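Local coordinates for m3DLH protein (Halieaceae bacterium, PDB 7JKA) that probably hydrolyses dienelactones or related esters, as an alpha/beta-hydrolase of the dienelactone hydrolase family, and possibly phosphotriesters, at residues Ala150-His155 against Thr240-Leu245. Sequence-based numbering, arbitrary orientation.
Sequences AIVTFH and TAMRNL
Helix-on-sheet packing in the alpha/beta-hydrolase fold joins Ala150, Val152 and Phe154 of strand 150-154 to Met242 and Leu245 of helix 232-250. Over these segments the strand and helix axes run nearly antiparallel (177°), 9.5 Å apart at closest approach; alternate residues of the strand meet two helix residues about one turn apart. Val152 sits in the middle: its CG2 touches Met242 CG at 3.9 Å and Leu245 CD2 at 4.0 Å. With Val152 CG1 anti to the backbone N (chi1 -174°), that methyl lies beside Met242 CB, 4.2 Å away. At the start of the strand Ala150 CB reaches Leu245 CD2 at 4.3 Å, a looser apolar touch. Ile151 and Thr153 pack instead on helix 133-143; the two helices thus cover opposite faces of the sheet at this strand, the three-layer arrangement of the fold. Leu174 of the parallel neighbour strand 172-178 also touches Val152 and Leu245. The Phe154 ring stacks on Phe131, near but not touching the probable nucleophile elbow with Cys132. Met242 CG is anti to the backbone N (chi1 179°), and the extended chain carries the sulfur to an edge-on Met-aromatic contact, with SD 4.0 Å from Phe154 CZ and close to the ring plane.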
loop_
_atom_site.group_PDB
_atom_site.type_symbol
_atom_site.label_atom_id
_atom_site.label_comp_id
_atom_site.label_asym_id
_atom_site.label_seq_id
_atom_site.Cartn_x
_atom_site.Cartn_y
_atom_site.Cartn_z
ATOM N N ALA A 150 5.391 0.311 9.978
ATOM C CA ALA A 150 5.385 1.483 9.106
ATOM C C ALA A 150 4.348 1.277 8.021
ATOM O O ALA A 150 4.127 0.148 7.562
ATOM C CB ALA A 150 6.750 1.729 8.455
ATOM N N ILE A 151 3.695 2.368 7.638
ATOM C CA ILE A 151 2.719 2.375 6.566
ATOM C C ILE A 151 3.016 3.591 5.712
ATOM O O ILE A 151 3.149 4.697 6.252
ATOM C CB ILE A 151 1.270 2.459 7.091
ATOM C CG1 ILE A 151 0.969 1.314 8.058
ATOM C CG2 ILE A 151 0.298 2.447 5.947
ATOM C CD1 ILE A 151 1.145 1.729 9.491
ATOM N N VAL A 152 3.123 3.406 4.397
ATOM C CA VAL A 152 3.391 4.517 3.482
ATOM C C VAL A 152 2.396 4.447 2.351
ATOM O O VAL A 152 2.228 3.385 1.736
ATOM C CB VAL A 152 4.826 4.484 2.922
ATOM C CG1 VAL A 152 5.067 5.762 2.080
ATOM C CG2 VAL A 152 5.843 4.397 4.058
ATOM N N THR A 153 1.722 5.558 2.071
ATOM C CA THR A 153 0.777 5.612 0.965
ATOM C C THR A 153 1.273 6.547 -0.126
ATOM O O THR A 153 1.946 7.549 0.140
ATOM C CB THR A 153 -0.623 6.053 1.420
ATOM O OG1 THR A 153 -0.622 7.442 1.815
ATOM C CG2 THR A 153 -1.057 5.230 2.602
ATOM N N PHE A 154 0.942 6.210 -1.368
ATOM C CA PHE A 154 1.313 7.030 -2.516
ATOM C C PHE A 154 0.046 7.375 -3.276
ATOM O O PHE A 154 -0.673 6.471 -3.726
ATOM C CB PHE A 154 2.296 6.301 -3.440
ATOM C CG PHE A 154 3.589 5.900 -2.776
ATOM C CD1 PHE A 154 3.727 4.650 -2.168
ATOM C CD2 PHE A 154 4.683 6.746 -2.819
ATOM C CE1 PHE A 154 4.911 4.270 -1.571
ATOM C CE2 PHE A 154 5.891 6.388 -2.217
ATOM C CZ PHE A 154 6.001 5.126 -1.593
ATOM N N HIS A 155 -0.221 8.669 -3.421
ATOM C CA HIS A 155 -1.411 9.194 -4.115
ATOM C C HIS A 155 -2.665 8.378 -3.800
ATOM O O HIS A 155 -3.384 7.925 -4.696
ATOM C CB HIS A 155 -1.191 9.333 -5.633
ATOM C CG HIS A 155 -0.537 8.151 -6.302
ATOM N ND1 HIS A 155 -1.245 7.057 -6.761
ATOM C CD2 HIS A 155 0.758 7.919 -6.632
ATOM C CE1 HIS A 155 -0.411 6.191 -7.310
ATOM N NE2 HIS A 155 0.813 6.683 -7.238
ATOM N N THR A 240 12.239 7.929 -1.816
ATOM C CA THR A 240 13.294 8.206 -0.849
ATOM C C THR A 240 12.715 8.422 0.541
ATOM O O THR A 240 13.274 7.950 1.536
ATOM C CB THR A 240 14.086 9.437 -1.292
ATOM O OG1 THR A 240 14.803 9.107 -2.487
ATOM C CG2 THR A 240 15.094 9.891 -0.223
ATOM N N ALA A 241 11.599 9.159 0.636
ATOM C CA ALA A 241 10.997 9.365 1.949
ATOM C C ALA A 241 10.572 8.041 2.567
ATOM O O ALA A 241 10.771 7.824 3.765
ATOM C CB ALA A 241 9.816 10.334 1.839
ATOM N N MET A 242 10.000 7.136 1.759
ATOM C CA MET A 242 9.669 5.795 2.226
ATOM C C MET A 242 10.907 5.066 2.721
ATOM O O MET A 242 10.900 4.468 3.806
ATOM C CB MET A 242 9.027 5.010 1.089
ATOM C CG MET A 242 8.649 3.571 1.454
ATOM S SD MET A 242 8.535 2.526 -0.010
ATOM C CE MET A 242 10.284 2.342 -0.361
ATOM N N ARG A 243 11.981 5.087 1.928
ATOM C CA ARG A 243 13.214 4.414 2.333
ATOM C C ARG A 243 13.765 4.987 3.633
ATOM O O ARG A 243 14.240 4.236 4.488
ATOM C CB ARG A 243 14.266 4.513 1.229
ATOM C CG ARG A 243 13.991 3.685 -0.005
ATOM C CD ARG A 243 15.182 3.784 -0.972
ATOM N NE ARG A 243 16.394 3.208 -0.381
ATOM C CZ ARG A 243 17.600 3.212 -0.951
ATOM N NH1 ARG A 243 17.781 3.758 -2.146
ATOM N NH2 ARG A 243 18.625 2.650 -0.329
ATOM N N ASN A 244 13.719 6.315 3.801
ATOM C CA ASN A 244 14.219 6.913 5.045
ATOM C C ASN A 244 13.403 6.452 6.246
ATOM O O ASN A 244 13.958 6.226 7.327
ATOM C CB ASN A 244 14.191 8.444 4.981
ATOM C CG ASN A 244 15.182 9.034 3.972
ATOM O OD1 ASN A 244 16.185 8.430 3.616
ATOM N ND2 ASN A 244 14.897 10.266 3.534
ATOM N N LEU A 245 12.078 6.345 6.087
ATOM C CA LEU A 245 11.225 5.873 7.179
ATOM C C LEU A 245 11.513 4.414 7.495
ATOM O O LEU A 245 11.665 4.038 8.664
ATOM C CB LEU A 245 9.748 6.045 6.822
ATOM C CG LEU A 245 8.764 5.635 7.925
ATOM C CD1 LEU A 245 8.999 6.439 9.204
ATOM C CD2 LEU A 245 7.334 5.817 7.445
#